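Local coordinates for lipoate-protein ligase 1 (Plasmodium falciparum, PDB 5T8U) that belongs to the lipoate-protein ligase family, pairing an LplA/LplB-type catalytic domain with a smaller C-terminal domain, and is modelled with lipoic acid bound, at residues P12-S17 with A219-F224; S118-I123 with K226-N231. All coordinates share one frame; numbering follows the deposited sequence.

How the interactions relate
Both contacts are made by helix 213-227, which packs on one side of the catalytic domain, and their centres lie about 11 Å apart. In interaction 1 the helix lies against strand 13-17, an inner strand of the large mixed sheet; in interaction 2 its C-terminal end and the turn after it meet helix 117-132. Along the chain the segments alternate: 12-17, 118-123, 219-224, 226-231. The two contacts touch where CG2 of Ile123 packs on the backbone of Glu223 and Phe224, next to the side chain of Leu220. A single helix thus ties the first strand of the chain to helix 117-132.

Interaction 1 of 2, residues P12-S17 with A219-F224; sequences PLVLVS and ALIKEF
Val14 sets both of its methyl groups against the helix, and both meet Ile221. CG1 of Val14 lies 3.7 Å from CD1 of Ile221 and just as near its CG1, while CG2 of Val14 rests 3.9 Å from CG2 of Ile221, the branches meshing obliquely. CG1 lies on Ile221 alone, while CG2 fits between Ile221 and Phe224: with CG1 anti to the backbone N (chi1 -174°), CG2 of Val14 is left beside that N and reaches CD2 of Phe224 at 4.1 Å.

One turn on from Ile221, the Phe224 ring lies alongside the start of the strand. Its chi1 of 175° carries the ring away from its own backbone N, and the ring and Val14 slide past each other in opposite directions. CE2 of Phe224 sits 4.0 Å from CB of Pro12 and 3.7 Å from the carbonyl O of Leu13. Pro12 closes the exposed end of the patch.

Behind this first shell, backbone bonds of Leu13 and Leu15 to strand 55-59, and of Val14 to His244, hold strand 13-17 in the sheet. Leu58 and Leu56 of strand 55-59 also touch Ile221 and Phe224, so the helix spans two neighbouring strands; Tyr228 meets the Phe224 ring edge-to-face. The axes of strand and helix run nearly antiparallel, at 162°, and 10.1 Å apart at closest approach.

This is helix-on-sheet packing in the catalytic domain, with aliphatic branches and one aromatic ring between the layers. No hydrogen bond crosses between the segments: Leu13, Val14 and Leu15 bond to neighbouring strands, Glu223 N and Phe224 N within the helix. The join rests on apolar groups, mostly buried, with the Leu13 carbonyl O lying obliquely against the ring.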
loop_
_atom_site.group_PDB
_atom_site.type_symbol
_atom_site.label_atom_id
_atom_site.label_comp_id
_atom_site.label_asym_id
_atom_site.label_seq_id
_atom_site.Cartn_x
_atom_site.Cartn_y
_atom_site.Cartn_z
ATOM N N PRO A 12 -15.205 -16.217 -2.429
ATOM C CA PRO A 12 -13.901 -15.543 -2.418
ATOM C C PRO A 12 -13.086 -15.870 -3.661
ATOM O O PRO A 12 -13.338 -16.849 -4.367
ATOM C CB PRO A 12 -13.228 -16.078 -1.146
ATOM C CG PRO A 12 -13.995 -17.307 -0.776
ATOM C CD PRO A 12 -15.388 -17.091 -1.260
ATOM N N LEU A 13 -12.088 -15.025 -3.921
ATOM C CA LEU A 13 -11.267 -15.127 -5.119
ATOM C C LEU A 13 -9.789 -15.131 -4.758
ATOM O O LEU A 13 -9.353 -14.418 -3.847
ATOM C CB LEU A 13 -11.541 -13.971 -6.088
ATOM C CG LEU A 13 -12.778 -14.058 -6.981
ATOM C CD1 LEU A 13 -12.978 -12.740 -7.714
ATOM C CD2 LEU A 13 -12.652 -15.202 -7.975
ATOM N N VAL A 14 -9.027 -15.933 -5.496
ATOM C CA VAL A 14 -7.574 -15.982 -5.397
ATOM C C VAL A 14 -7.029 -15.671 -6.785
ATOM O O VAL A 14 -7.235 -16.447 -7.729
ATOM C CB VAL A 14 -7.076 -17.344 -4.900
ATOM C CG1 VAL A 14 -5.575 -17.310 -4.657
ATOM C CG2 VAL A 14 -7.819 -17.756 -3.635
ATOM N N LEU A 15 -6.341 -14.542 -6.913
ATOM C CA LEU A 15 -5.818 -14.061 -8.181
ATOM C C LEU A 15 -4.297 -14.036 -8.122
ATOM O O LEU A 15 -3.708 -13.771 -7.067
ATOM C CB LEU A 15 -6.360 -12.662 -8.500
ATOM C CG LEU A 15 -7.845 -12.441 -8.193
ATOM C CD1 LEU A 15 -8.250 -11.010 -8.517
ATOM C CD2 LEU A 15 -8.717 -13.429 -8.949
ATOM N N VAL A 16 -3.665 -14.317 -9.258
ATOM C CA VAL A 16 -2.214 -14.398 -9.353
ATOM C C VAL A 16 -1.767 -13.665 -10.608
ATOM O O VAL A 16 -2.452 -13.698 -11.637
ATOM C CB VAL A 16 -1.732 -15.865 -9.378
ATOM C CG1 VAL A 16 -0.218 -15.938 -9.541
ATOM C CG2 VAL A 16 -2.168 -16.584 -8.111
ATOM N N SER A 17 -0.619 -13.001 -10.519
ATOM C CA SER A 17 0.015 -12.359 -11.663
ATOM C C SER A 17 1.436 -12.886 -11.781
ATOM O O SER A 17 2.245 -12.705 -10.865
ATOM C CB SER A 17 0.017 -10.838 -11.516
ATOM O OG SER A 17 0.799 -10.232 -12.530
ATOM N N ALA A 219 0.580 -22.179 0.928
ATOM C CA ALA A 219 0.093 -22.203 2.305
ATOM C C ALA A 219 -0.843 -21.029 2.576
ATOM O O ALA A 219 -1.883 -21.185 3.231
ATOM C CB ALA A 219 1.270 -22.183 3.279
ATOM N N LEU A 220 -0.495 -19.848 2.061
ATOM C CA LEU A 220 -1.295 -18.655 2.313
ATOM C C LEU A 220 -2.674 -18.767 1.674
ATOM O O LEU A 220 -3.678 -18.377 2.283
ATOM C CB LEU A 220 -0.553 -17.426 1.789
ATOM C CG LEU A 220 -1.107 -16.049 2.150
ATOM C CD1 LEU A 220 -1.233 -15.883 3.654
ATOM C CD2 LEU A 220 -0.200 -14.978 1.573
ATOM N N ILE A 221 -2.745 -19.285 0.447
ATOM C CA ILE A 221 -4.040 -19.512 -0.189
ATOM C C ILE A 221 -4.852 -20.515 0.620
ATOM O O ILE A 221 -6.063 -20.343 0.824
ATOM C CB ILE A 221 -3.847 -19.979 -1.644
ATOM C CG1 ILE A 221 -3.080 -18.920 -2.447
ATOM C CG2 ILE A 221 -5.199 -20.260 -2.299
ATOM C CD1 ILE A 221 -2.667 -19.374 -3.836
ATOM N N LYS A 222 -4.198 -21.577 1.099
ATOM C CA LYS A 222 -4.875 -22.562 1.934
ATOM C C LYS A 222 -5.531 -21.900 3.141
ATOM O O LYS A 222 -6.741 -22.024 3.355
ATOM C CB LYS A 222 -3.882 -23.640 2.378
ATOM C CG LYS A 222 -3.646 -24.731 1.343
ATOM C CD LYS A 222 -2.557 -25.696 1.790
ATOM C CE LYS A 222 -2.503 -26.936 0.906
ATOM N NZ LYS A 222 -1.502 -27.932 1.389
ATOM N N GLU A 223 -4.739 -21.185 3.945
ATOM C CA GLU A 223 -5.292 -20.549 5.138
ATOM C C GLU A 223 -6.284 -19.441 4.804
ATOM O O GLU A 223 -7.113 -19.095 5.650
ATOM C CB GLU A 223 -4.163 -19.995 6.008
ATOM C CG GLU A 223 -3.403 -21.060 6.779
ATOM C CD GLU A 223 -4.268 -21.769 7.804
ATOM O OE1 GLU A 223 -3.822 -22.798 8.354
ATOM O OE2 GLU A 223 -5.397 -21.299 8.057
ATOM N N PHE A 224 -6.214 -18.876 3.599
ATOM C CA PHE A 224 -7.194 -17.883 3.168
ATOM C C PHE A 224 -8.556 -18.530 2.941
ATOM O O PHE A 224 -9.543 -18.207 3.622
ATOM C CB PHE A 224 -6.678 -17.200 1.898
ATOM C CG PHE A 224 -7.642 -16.231 1.276
ATOM C CD1 PHE A 224 -7.728 -14.926 1.732
ATOM C CD2 PHE A 224 -8.436 -16.614 0.207
ATOM C CE1 PHE A 224 -8.603 -14.030 1.146
ATOM C CE2 PHE A 224 -9.312 -15.725 -0.381
ATOM C CZ PHE A 224 -9.396 -14.429 0.090
#

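Interaction 2 of 2, residues S118-I123 with K226-N231; sequences SSNFLI and KFYEQN
Ile123 sets CG1 over one face of the Phe227 ring, a branch laid on a ring face between helix 117-132 and the end of helix 213-227. CG1 of Ile123 comes within 3.5 Å of CG of Phe227, nearer the rim than the middle of the ring. CG1 of Ile123 is 3.9 Å from the Phe227 ring centroid, 27° off the normal, a CH-pi contact. From there the arm follows the rim, and CD1 of Ile123 ends 3.6 Å from CD1 of Phe227.

The phenyl ring is a wedge pushed into the hollow between Ser119, from one turn of the helix, and the adjacent Leu122 and Ile123 from the next. Its chi1 of 177° holds CG anti to the backbone N and sends the ring toward that surface. CZ of Phe227, at the far end, stops 3.6 Å from OG of Ser119, met obliquely, with CB of Ser119 close by. CD2 of Leu122 comes up at the ring's edge, 4.1 Å from CE2 of Phe227, and the two side chains cross at about a right angle.

Tyr228, the first residue to leave helical geometry, closes the other flank. Phe227 CD1 stands 3.5 Å above the centre of the Tyr228 ring, and CE2 of Tyr228 touches CD1 of Ile123 at 3.9 Å, leaving the isoleucine tip lodged against both aromatics. Farther in, Asn120 approaches the tyrosine hydroxyl without bonding to it: Asn120 is bonded to Asn116 and His165, and Tyr228 OH to Asn112.

The contact joins two helices of the catalytic domain through an aliphatic-aromatic fit. Dispersion and shape complementarity carry it across the segments, while the polar groups at its inner end are anchored to other residues and probably help fix the tyrosine's position.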
loop_
_atom_site.group_PDB
_atom_site.type_symbol
_atom_site.label_atom_id
_atom_site.label_comp_id
_atom_site.label_asym_id
_atom_site.label_seq_id
_atom_site.Cartn_x
_atom_site.Cartn_y
_atom_site.Cartn_z
ATOM N N SER A 118 -7.016 -6.694 10.594
ATOM C CA SER A 118 -6.698 -7.684 11.616
ATOM C C SER A 118 -6.909 -9.101 11.098
ATOM O O SER A 118 -6.056 -9.976 11.282
ATOM C CB SER A 118 -7.545 -7.431 12.864
ATOM O OG SER A 118 -7.285 -6.145 13.401
ATOM N N SER A 119 -8.043 -9.348 10.439
ATOM C CA SER A 119 -8.318 -10.687 9.924
ATOM C C SER A 119 -7.268 -11.112 8.904
ATOM O O SER A 119 -6.784 -12.248 8.944
ATOM C CB SER A 119 -9.717 -10.740 9.313
ATOM O OG SER A 119 -10.709 -10.814 10.321
ATOM N N ASN A 120 -6.904 -10.218 7.982
ATOM C CA ASN A 120 -5.860 -10.538 7.012
ATOM C C ASN A 120 -4.573 -10.948 7.719
ATOM O O ASN A 120 -3.985 -11.999 7.420
ATOM C CB ASN A 120 -5.614 -9.337 6.096
ATOM C CG ASN A 120 -6.867 -8.893 5.361
ATOM O OD1 ASN A 120 -7.858 -9.620 5.304
ATOM N ND2 ASN A 120 -6.825 -7.696 4.791
ATOM N N PHE A 121 -4.126 -10.130 8.676
ATOM C CA PHE A 121 -2.933 -10.477 9.441
ATOM C C PHE A 121 -3.096 -11.811 10.157
ATOM O O PHE A 121 -2.110 -12.523 10.370
ATOM C CB PHE A 121 -2.608 -9.374 10.450
ATOM C CG PHE A 121 -1.885 -8.196 9.855
ATOM C CD1 PHE A 121 -0.638 -8.358 9.274
ATOM C CD2 PHE A 121 -2.439 -6.927 9.897
ATOM C CE1 PHE A 121 0.036 -7.281 8.729
ATOM C CE2 PHE A 121 -1.767 -5.842 9.355
ATOM C CZ PHE A 121 -0.527 -6.020 8.771
ATOM N N LEU A 122 -4.324 -12.169 10.536
ATOM C CA LEU A 122 -4.542 -13.465 11.174
ATOM C C LEU A 122 -4.403 -14.602 10.169
ATOM O O LEU A 122 -3.900 -15.677 10.509
ATOM C CB LEU A 122 -5.916 -13.507 11.840
ATOM C CG LEU A 122 -6.271 -14.832 12.528
ATOM C CD1 LEU A 122 -5.251 -15.185 13.603
ATOM C CD2 LEU A 122 -7.671 -14.778 13.121
ATOM N N ILE A 123 -4.853 -14.389 8.931
ATOM C CA ILE A 123 -4.636 -15.386 7.888
ATOM C C ILE A 123 -3.146 -15.602 7.678
ATOM O O ILE A 123 -2.673 -16.744 7.590
ATOM C CB ILE A 123 -5.340 -14.962 6.584
ATOM C CG1 ILE A 123 -6.858 -14.935 6.785
ATOM C CG2 ILE A 123 -4.972 -15.907 5.434
ATOM C CD1 ILE A 123 -7.626 -14.331 5.624
ATOM N N LYS A 226 -9.547 -21.452 3.792
ATOM C CA LYS A 226 -9.984 -22.061 5.043
ATOM C C LYS A 226 -10.520 -21.012 6.006
ATOM O O LYS A 226 -11.526 -21.241 6.689
ATOM C CB LYS A 226 -8.829 -22.833 5.676
ATOM C CG LYS A 226 -9.086 -23.293 7.101
ATOM C CD LYS A 226 -8.041 -24.306 7.541
ATOM C CE LYS A 226 -7.632 -24.097 8.990
ATOM N NZ LYS A 226 -6.501 -24.987 9.375
ATOM N N PHE A 227 -9.862 -19.853 6.081
ATOM C CA PHE A 227 -10.349 -18.793 6.956
ATOM C C PHE A 227 -11.762 -18.383 6.573
ATOM O O PHE A 227 -12.610 -18.169 7.447
ATOM C CB PHE A 227 -9.415 -17.584 6.910
ATOM C CG PHE A 227 -9.900 -16.418 7.733
ATOM C CD1 PHE A 227 -10.726 -15.453 7.176
ATOM C CD2 PHE A 227 -9.539 -16.294 9.065
ATOM C CE1 PHE A 227 -11.177 -14.384 7.932
ATOM C CE2 PHE A 227 -9.987 -15.226 9.825
ATOM C CZ PHE A 227 -10.807 -14.271 9.256
ATOM N N TYR A 228 -12.040 -18.269 5.276
ATOM C CA TYR A 228 -13.372 -17.875 4.834
ATOM C C TYR A 228 -14.296 -19.064 4.590
ATOM O O TYR A 228 -15.364 -18.889 3.993
ATOM C CB TYR A 228 -13.277 -17.011 3.576
ATOM C CG TYR A 228 -12.673 -15.651 3.843
ATOM C CD1 TYR A 228 -13.295 -14.748 4.698
ATOM C CD2 TYR A 228 -11.481 -15.269 3.246
ATOM C CE1 TYR A 228 -12.746 -13.507 4.948
ATOM C CE2 TYR A 228 -10.927 -14.030 3.490
ATOM C CZ TYR A 228 -11.561 -13.154 4.340
ATOM O OH TYR A 228 -11.003 -11.919 4.579
ATOM N N GLU A 229 -13.920 -20.260 5.048
ATOM C CA GLU A 229 -14.781 -21.435 4.978
ATOM C C GLU A 229 -15.228 -21.910 6.359
ATOM O O GLU A 229 -15.659 -23.057 6.509
ATOM C CB GLU A 229 -14.069 -22.564 4.233
ATOM C CG GLU A 229 -14.383 -22.621 2.749
ATOM C CD GLU A 229 -13.611 -23.712 2.035
ATOM O OE1 GLU A 229 -12.715 -24.312 2.665
ATOM O OE2 GLU A 229 -13.900 -23.973 0.848
ATOM N N GLN A 230 -15.146 -21.045 7.374
ATOM C CA GLN A 230 -15.526 -21.443 8.727
ATOM C C GLN A 230 -17.012 -21.772 8.811
ATOM O O GLN A 230 -17.397 -22.860 9.254
ATOM C CB GLN A 230 -15.172 -20.335 9.720
ATOM C CG GLN A 230 -13.719 -20.313 10.158
ATOM C CD GLN A 230 -13.492 -19.404 11.350
ATOM O OE1 GLN A 230 -14.003 -19.654 12.442
ATOM N NE2 GLN A 230 -12.731 -18.335 11.145
ATOM N N ASN A 231 -17.865 -20.829 8.401
ATOM C CA ASN A 231 -19.307 -21.000 8.556
ATOM C C ASN A 231 -19.781 -22.335 7.996
ATOM O O ASN A 231 -20.577 -23.037 8.630
ATOM C CB ASN A 231 -20.045 -19.850 7.868
ATOM C CG ASN A 231 -21.549 -20.044 7.867
ATOM O OD1 ASN A 231 -22.141 -20.404 8.884
ATOM N ND2 ASN A 231 -22.173 -19.820 6.715
#